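PDB 3W5M: alpha-L-rhamnosidase, which hydrolyses terminal non-reducing alpha-L-rhamnose residues from alpha-L-rhamnosides, releasing L-rhamnose from citrus flavonoids and from the arabinogalactan protein gum arabic. Local coordinates for residues Phe598-Glu603 with Ala956-Ala961; Gln942-Pro947 with Thr989-Ile994; Gly951-Ala956 with Thr969-Arg974. One frame throughout, in Å; residues are numbered along the deposited sequence.

Interaction 1 (Phe598-Glu603 with Ala956-Ala961); sequences FTFEFE and ARATFA
Phe600 and Glu603 meet Phe960 and Arg957 across an antiparallel strand pair at the edge of the C-terminal beta-sandwich. Strand 600-604 comes from the chain just ahead of the helices of the (alpha/alpha)6-barrel and is an outermost strand of this sheet, next to strand 955-962. Five backbone hydrogen bonds join the two segments. Ala961 N to Thr599 O (2.9 Å) starts the series and Arg957 N to Glu603 O (2.9 Å) ends it.

The face carrying Phe600, Phe602, Ala958 and Phe960 is buried. With CG anti to the backbone N (chi1 -155°), the Phe600 ring leans back toward segment 956-961. Its CD2 meets Phe960 CB at 3.7 Å and its CE1 meets Ala958 CB at 3.9 Å. The Phe600 and Phe960 side chains cross at about a right angle. Tyr653 and Tyr927 also meet the Phe600 ring. Cutting Phe600 back to an alanine removes the ring, and a gap between Ala958, Phe960 and these tyrosines would probably follow, with the Phe960 ring less firmly held.

Thr599 OG1 is hydrogen-bonded to Tyr653 O, which ties the residue just before the strand to helix 641-654.

The other face carries charge and is largely exposed. The carboxylate and guanidinium planes of Glu603 and Arg957 stand 81° apart. Their salt bridge rests on charge alone: Glu603 OE1 lies over the guanidinium face, 3.1 Å from Arg957 NH1.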
# COMPACT_ATOMS: atom_id res chain seq x y z
N PHE A 598 11.57 -7.64 8.36
CA PHE A 598 10.74 -7.96 9.52
C PHE A 598 11.60 -7.87 10.77
O PHE A 598 12.76 -8.25 10.76
CB PHE A 598 10.11 -9.36 9.37
CG PHE A 598 9.10 -9.41 8.26
CD1 PHE A 598 9.51 -9.69 6.95
CD2 PHE A 598 7.77 -9.09 8.51
CE1 PHE A 598 8.58 -9.67 5.91
CE2 PHE A 598 6.83 -9.09 7.48
CZ PHE A 598 7.24 -9.38 6.18
N THR A 599 11.05 -7.32 11.85
CA THR A 599 11.89 -6.96 12.98
C THR A 599 11.39 -7.53 14.31
O THR A 599 11.87 -7.13 15.37
CB THR A 599 12.00 -5.43 13.12
OG1 THR A 599 10.69 -4.86 13.10
CG2 THR A 599 12.86 -4.83 11.95
N PHE A 600 10.44 -8.46 14.27
CA PHE A 600 9.98 -9.08 15.52
C PHE A 600 9.68 -10.55 15.37
O PHE A 600 8.72 -10.93 14.69
CB PHE A 600 8.74 -8.35 16.08
CG PHE A 600 8.58 -8.52 17.58
CD1 PHE A 600 7.93 -9.63 18.11
CD2 PHE A 600 9.09 -7.56 18.46
CE1 PHE A 600 7.80 -9.78 19.49
CE2 PHE A 600 8.95 -7.72 19.83
CZ PHE A 600 8.31 -8.83 20.34
N GLU A 601 10.49 -11.37 16.03
CA GLU A 601 10.25 -12.82 16.09
C GLU A 601 9.53 -13.12 17.40
O GLU A 601 9.99 -12.69 18.45
CB GLU A 601 11.56 -13.59 16.07
CG GLU A 601 12.53 -13.18 14.99
CD GLU A 601 12.70 -14.24 13.94
OE1 GLU A 601 12.32 -15.40 14.23
OE2 GLU A 601 13.20 -13.93 12.83
N PHE A 602 8.43 -13.85 17.34
CA PHE A 602 7.58 -14.09 18.50
C PHE A 602 7.10 -15.53 18.45
O PHE A 602 6.57 -15.96 17.41
CB PHE A 602 6.40 -13.12 18.45
CG PHE A 602 5.39 -13.29 19.56
CD1 PHE A 602 5.66 -12.87 20.85
CD2 PHE A 602 4.13 -13.82 19.29
CE1 PHE A 602 4.71 -13.00 21.87
CE2 PHE A 602 3.17 -13.96 20.29
CZ PHE A 602 3.46 -13.54 21.58
N GLU A 603 7.27 -16.26 19.56
CA GLU A 603 6.80 -17.64 19.64
C GLU A 603 6.43 -17.98 21.08
O GLU A 603 7.18 -17.68 22.00
CB GLU A 603 7.87 -18.60 19.13
CG GLU A 603 7.43 -20.05 19.07
CD GLU A 603 8.55 -20.99 18.66
OE1 GLU A 603 9.71 -20.53 18.52
OE2 GLU A 603 8.26 -22.19 18.47
N ALA A 956 7.51 -18.34 26.39
CA ALA A 956 7.59 -17.39 25.27
C ALA A 956 9.03 -17.02 24.95
O ALA A 956 9.91 -17.01 25.83
CB ALA A 956 6.77 -16.12 25.55
N ARG A 957 9.28 -16.71 23.68
CA ARG A 957 10.59 -16.26 23.26
C ARG A 957 10.38 -15.22 22.15
O ARG A 957 9.47 -15.35 21.35
CB ARG A 957 11.44 -17.45 22.80
CG ARG A 957 11.64 -17.58 21.31
CD ARG A 957 11.98 -19.00 20.90
NE ARG A 957 12.66 -19.05 19.60
CZ ARG A 957 12.23 -18.49 18.47
NH1 ARG A 957 11.09 -17.79 18.43
NH2 ARG A 957 12.95 -18.61 17.36
N ALA A 958 11.20 -14.18 22.16
CA ALA A 958 11.06 -13.08 21.19
C ALA A 958 12.41 -12.45 20.90
O ALA A 958 13.31 -12.45 21.75
CB ALA A 958 10.10 -12.03 21.72
N THR A 959 12.56 -11.91 19.69
CA THR A 959 13.69 -11.03 19.40
C THR A 959 13.17 -9.82 18.60
O THR A 959 12.50 -10.00 17.57
CB THR A 959 14.78 -11.75 18.58
OG1 THR A 959 15.26 -12.89 19.30
CG2 THR A 959 15.96 -10.79 18.28
N PHE A 960 13.46 -8.63 19.10
CA PHE A 960 13.10 -7.39 18.44
C PHE A 960 14.37 -6.77 17.87
O PHE A 960 15.33 -6.55 18.61
CB PHE A 960 12.43 -6.44 19.43
CG PHE A 960 12.19 -5.07 18.90
CD1 PHE A 960 11.48 -4.86 17.71
CD2 PHE A 960 12.66 -3.96 19.60
CE1 PHE A 960 11.25 -3.58 17.25
CE2 PHE A 960 12.45 -2.68 19.13
CZ PHE A 960 11.75 -2.49 17.95
N ALA A 961 14.39 -6.49 16.56
CA ALA A 961 15.55 -5.88 15.92
C ALA A 961 15.48 -4.36 16.11
O ALA A 961 14.99 -3.62 15.23
CB ALA A 961 15.57 -6.22 14.43

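Interaction 2 (Gln942-Pro947 with Thr989-Ile994); sequences QVVIRP and TAEVWI
Just past the end of strand 942-945, Arg946 lies along Trp993 of the parallel neighbouring strand in the C-terminal beta-sandwich. Strand 942-945 pairs with strand 989-995 in the mixed sheet, and the two segments run at 19° to each other. Four backbone hydrogen bonds alternate between them, from Val943 N to Thr989 O through to Trp993 N to Ile945 O.

The Arg946 chain is extended throughout, CG pointing opposite its own N (chi1 -172°), which carries it across one face of the indole. CB begins near Trp993 CD1, at 3.9 Å. CG sits 3.7 Å from Trp993 CG, beside the root of the ring. CD lies over the five-membered ring in a CH-pi contact. NE lies by the Trp993 CD2-CE3 bond. CZ then stands over the six-membered ring, 3.7 Å from its centroid, as a cation-pi contact. The guanidinium lies nearly flat on the ring, with planes 10° apart. NH1 is above Trp993 CH2 and NH2 above Trp993 CZ3. NH2 also has a salt bridge to Asp1014, which helps fix the rotation of the tip.

The indole is held at its edge too. Trp993 NE1 donates to Glu991 OE1 at 2.8 Å, within the same strand. Val944 CG1 packs near this bond, 4.0 Å from Trp993 NE1.

The other face of the sheet is apolar and turns inward. Ile945 packs on Thr969, and Val992 on Phe1028. Val943 and Ala990 form a close pair there, with Val943 CG1 3.6 Å from Ala990 CB.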
# COMPACT_ATOMS: atom_id res chain seq x y z
N GLN A 942 16.15 2.74 26.88
CA GLN A 942 15.88 1.89 28.03
C GLN A 942 14.77 0.97 27.56
O GLN A 942 13.80 1.43 26.95
CB GLN A 942 15.37 2.68 29.25
CG GLN A 942 15.24 1.81 30.48
CD GLN A 942 14.31 2.37 31.55
OE1 GLN A 942 13.21 2.86 31.26
NE2 GLN A 942 14.75 2.28 32.80
N VAL A 943 14.91 -0.33 27.82
CA VAL A 943 13.86 -1.30 27.52
C VAL A 943 13.20 -1.77 28.84
O VAL A 943 13.92 -2.13 29.79
CB VAL A 943 14.37 -2.49 26.65
CG1 VAL A 943 15.50 -3.24 27.33
CG2 VAL A 943 13.25 -3.44 26.28
N VAL A 944 11.87 -1.72 28.91
CA VAL A 944 11.17 -2.33 30.04
C VAL A 944 10.86 -3.78 29.69
O VAL A 944 10.17 -4.06 28.69
CB VAL A 944 9.87 -1.59 30.40
CG1 VAL A 944 9.17 -2.29 31.56
CG2 VAL A 944 10.13 -0.13 30.73
N ILE A 945 11.42 -4.70 30.47
CA ILE A 945 11.22 -6.13 30.32
C ILE A 945 10.31 -6.63 31.43
O ILE A 945 10.75 -6.92 32.56
CB ILE A 945 12.56 -6.88 30.26
CG1 ILE A 945 13.36 -6.34 29.06
CG2 ILE A 945 12.34 -8.38 30.21
CD1 ILE A 945 14.74 -6.92 28.88
N ARG A 946 9.03 -6.73 31.10
CA ARG A 946 7.99 -7.04 32.07
C ARG A 946 7.02 -8.10 31.49
O ARG A 946 5.87 -7.77 31.15
CB ARG A 946 7.27 -5.76 32.49
CG ARG A 946 6.29 -5.96 33.63
CD ARG A 946 5.69 -4.67 34.15
NE ARG A 946 4.95 -4.97 35.36
CZ ARG A 946 4.34 -4.08 36.14
NH1 ARG A 946 4.35 -2.79 35.84
NH2 ARG A 946 3.70 -4.51 37.22
N PRO A 947 7.50 -9.36 31.34
CA PRO A 947 6.61 -10.44 30.92
C PRO A 947 5.59 -10.70 32.03
O PRO A 947 5.95 -10.75 33.21
CB PRO A 947 7.56 -11.64 30.78
CG PRO A 947 8.77 -11.30 31.59
CD PRO A 947 8.90 -9.82 31.47
N THR A 989 20.00 0.29 28.43
CA THR A 989 19.81 -0.36 29.72
C THR A 989 18.42 -1.00 29.76
O THR A 989 17.62 -0.81 28.84
CB THR A 989 19.88 0.64 30.88
OG1 THR A 989 18.85 1.62 30.69
CG2 THR A 989 21.26 1.31 30.96
N ALA A 990 18.14 -1.75 30.82
CA ALA A 990 16.83 -2.37 30.98
C ALA A 990 16.33 -2.28 32.41
O ALA A 990 17.13 -2.19 33.35
CB ALA A 990 16.90 -3.82 30.56
N GLU A 991 15.01 -2.27 32.54
CA GLU A 991 14.35 -2.48 33.81
C GLU A 991 13.61 -3.80 33.71
O GLU A 991 12.75 -3.96 32.86
CB GLU A 991 13.39 -1.35 34.07
CG GLU A 991 12.61 -1.48 35.36
CD GLU A 991 11.59 -0.37 35.48
OE1 GLU A 991 10.50 -0.50 34.87
OE2 GLU A 991 11.88 0.62 36.18
N VAL A 992 13.96 -4.75 34.58
CA VAL A 992 13.45 -6.10 34.48
C VAL A 992 12.54 -6.36 35.68
O VAL A 992 12.88 -6.02 36.81
CB VAL A 992 14.60 -7.12 34.43
CG1 VAL A 992 14.07 -8.54 34.29
CG2 VAL A 992 15.53 -6.79 33.27
N TRP A 993 11.36 -6.92 35.40
CA TRP A 993 10.38 -7.28 36.43
C TRP A 993 10.22 -8.79 36.45
O TRP A 993 9.84 -9.38 35.43
CB TRP A 993 9.03 -6.67 36.13
CG TRP A 993 9.03 -5.20 36.07
CD1 TRP A 993 9.74 -4.41 35.21
CD2 TRP A 993 8.25 -4.32 36.88
NE1 TRP A 993 9.46 -3.08 35.44
CE2 TRP A 993 8.55 -2.99 36.46
CE3 TRP A 993 7.34 -4.51 37.93
CZ2 TRP A 993 7.96 -1.87 37.05
CZ3 TRP A 993 6.76 -3.39 38.51
CH2 TRP A 993 7.07 -2.08 38.07
N ILE A 994 10.51 -9.42 37.59
CA ILE A 994 10.42 -10.87 37.69
C ILE A 994 9.38 -11.24 38.74
O ILE A 994 9.62 -11.00 39.92
CB ILE A 994 11.77 -11.50 38.13
CG1 ILE A 994 12.92 -10.96 37.29
CG2 ILE A 994 11.70 -13.02 38.07
CD1 ILE A 994 12.99 -11.54 35.89
O HOH W 1 17.34 0.61 33.89

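Interaction 3 (Gly951-Ala956 with Thr969-Arg974); sequences GEVTSA and TRWQQR
The Trp971 indole turns one face to Ser955 and Ala956, and its far end reaches Thr954 and Val953. This is the open end of the beta hairpin formed by strands 955-962 and 965-974 in the C-terminal beta-sandwich. Trp971 CG sits between its own backbone N and carbonyl carbon (chi1 62°), which folds the ring back along the neighbouring segment.

Ala956 CB stands over the ring face, toward its rim. It is 3.6 Å from Trp971 NE1 and 3.8 Å from Trp971 CE2. Ser955 CA lies above the same face. Further along, Trp971 CZ3 comes within 3.6 Å of Thr954 C. The far end of the ring meets Val953, whose side chain crosses the tryptophan at about a right angle. Val953 CG1 touches Trp971 CH2 at 3.8 Å. Val953 O lies close to the ring plane, at its edge.

The ring is also pinned by its nitrogen. Trp971 NE1 donates to Ile930 O, so the polar atom of this buried indole is satisfied.

The backbones pair in antiparallel fashion. Ala956 and Trp971 exchange two hydrogen bonds: Ala956 N to Trp971 O at 3.1 Å, and Trp971 N to Ala956 O at 2.9 Å. Gln973 N then donates to Thr954 O at 2.8 Å. On the other face, Ser955 and Gln972 form a non-hydrogen-bonded pair.

Several elements surround this corner. Leu980 of strand 977-984, Pro947 and Pro949 pack on Trp971. The Asn605 side-chain amide is hydrogen-bonded to Glu952 O through ND2 and to Thr954 N through OD1. Val953 rests on Tyr871 and His875 of helix 867-875, so the approach to the hairpin leans on the helical barrel.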
# COMPACT_ATOMS: atom_id res chain seq x y z
N GLY A 951 -3.17 -16.60 31.33
CA GLY A 951 -3.88 -17.46 30.37
C GLY A 951 -3.21 -18.80 30.22
O GLY A 951 -2.86 -19.44 31.21
N GLU A 952 -2.95 -19.21 28.98
CA GLU A 952 -2.40 -20.53 28.70
C GLU A 952 -0.94 -20.43 28.38
O GLU A 952 -0.33 -21.42 27.95
CB GLU A 952 -3.12 -21.18 27.51
CG GLU A 952 -4.60 -20.87 27.38
CD GLU A 952 -5.24 -21.45 26.12
OE1 GLU A 952 -4.59 -22.26 25.41
OE2 GLU A 952 -6.40 -21.09 25.83
N VAL A 953 -0.36 -19.24 28.56
CA VAL A 953 1.04 -19.04 28.16
C VAL A 953 1.97 -19.42 29.31
O VAL A 953 1.95 -18.80 30.36
CB VAL A 953 1.34 -17.58 27.72
CG1 VAL A 953 2.70 -17.54 27.03
CG2 VAL A 953 0.25 -17.03 26.80
N THR A 954 2.82 -20.41 29.10
CA THR A 954 3.79 -20.77 30.13
C THR A 954 5.21 -20.63 29.61
O THR A 954 6.19 -20.99 30.28
CB THR A 954 3.56 -22.21 30.63
OG1 THR A 954 3.69 -23.13 29.54
CG2 THR A 954 2.17 -22.33 31.28
N SER A 955 5.33 -20.07 28.40
CA SER A 955 6.56 -20.20 27.66
C SER A 955 6.48 -19.18 26.54
O SER A 955 5.48 -19.15 25.83
CB SER A 955 6.60 -21.60 27.06
OG SER A 955 7.92 -22.00 26.77
N ALA A 956 7.51 -18.34 26.39
CA ALA A 956 7.59 -17.39 25.27
C ALA A 956 9.03 -17.02 24.95
O ALA A 956 9.91 -17.01 25.83
CB ALA A 956 6.77 -16.12 25.55
N THR A 969 14.20 -11.84 24.51
CA THR A 969 13.67 -12.40 25.75
C THR A 969 13.32 -13.88 25.55
O THR A 969 13.01 -14.30 24.44
CB THR A 969 12.40 -11.69 26.28
OG1 THR A 969 11.35 -11.78 25.30
CG2 THR A 969 12.67 -10.24 26.64
N ARG A 970 13.42 -14.65 26.63
CA ARG A 970 12.99 -16.03 26.63
C ARG A 970 12.66 -16.37 28.07
O ARG A 970 13.52 -16.28 28.95
CB ARG A 970 14.09 -16.96 26.14
CG ARG A 970 13.64 -18.41 26.10
CD ARG A 970 14.62 -19.26 25.32
NE ARG A 970 14.56 -20.66 25.74
CZ ARG A 970 15.57 -21.52 25.63
NH1 ARG A 970 16.73 -21.14 25.11
NH2 ARG A 970 15.42 -22.77 26.05
N TRP A 971 11.41 -16.73 28.32
CA TRP A 971 11.00 -17.11 29.67
C TRP A 971 10.17 -18.39 29.68
O TRP A 971 9.52 -18.74 28.69
CB TRP A 971 10.27 -15.97 30.39
CG TRP A 971 8.98 -15.49 29.78
CD1 TRP A 971 8.82 -14.43 28.93
CD2 TRP A 971 7.67 -16.02 30.01
NE1 TRP A 971 7.50 -14.27 28.61
CE2 TRP A 971 6.76 -15.23 29.26
CE3 TRP A 971 7.16 -17.08 30.78
CZ2 TRP A 971 5.38 -15.48 29.24
CZ3 TRP A 971 5.78 -17.32 30.76
CH2 TRP A 971 4.92 -16.52 30.00
N GLN A 972 10.22 -19.08 30.82
CA GLN A 972 9.53 -20.36 30.99
C GLN A 972 9.07 -20.49 32.44
O GLN A 972 9.85 -20.22 33.36
CB GLN A 972 10.48 -21.50 30.65
CG GLN A 972 9.87 -22.89 30.73
CD GLN A 972 10.79 -23.95 30.15
OE1 GLN A 972 11.95 -23.69 29.83
NE2 GLN A 972 10.28 -25.17 30.02
N GLN A 973 7.80 -20.85 32.62
CA GLN A 973 7.27 -21.33 33.90
C GLN A 973 7.23 -22.85 33.91
O GLN A 973 6.55 -23.46 33.06
CB GLN A 973 5.86 -20.85 34.12
CG GLN A 973 5.74 -19.40 34.54
CD GLN A 973 4.33 -19.07 34.97
OE1 GLN A 973 3.35 -19.46 34.32
NE2 GLN A 973 4.21 -18.33 36.06
N ARG A 974 7.94 -23.48 34.85
CA ARG A 974 7.84 -24.92 35.02
C ARG A 974 8.09 -25.36 36.45
O ARG A 974 8.84 -24.72 37.19
CB ARG A 974 8.75 -25.67 34.05
CG ARG A 974 8.05 -26.85 33.41
CD ARG A 974 8.77 -27.32 32.15
NE ARG A 974 10.22 -27.32 32.34
CZ ARG A 974 10.91 -28.27 32.99
NH1 ARG A 974 10.28 -29.32 33.51
NH2 ARG A 974 12.22 -28.16 33.11

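Interactions 1 and 3 belong to one antiparallel sheet and share Ala956. Strand 955-962 is paired with strand 600-604 in the first and with strand 965-974 in the third. Interaction 2 lies in the other, mixed sheet, and it meets interaction 3 where Pro947 packs on Trp971 and Ile945 on Thr969. Each contact has a buried side and a more accessible one. Their chemistry differs: interaction 1 combines phenylalanine packing with a surface salt bridge, interaction 2 a cation-pi stack, and interaction 3 an indole against an alanine, a valine and the backbone between them. Interactions 1 and 3 also touch the helical domain, whereas the partners of interaction 2 named here belong to the C-terminal sandwich.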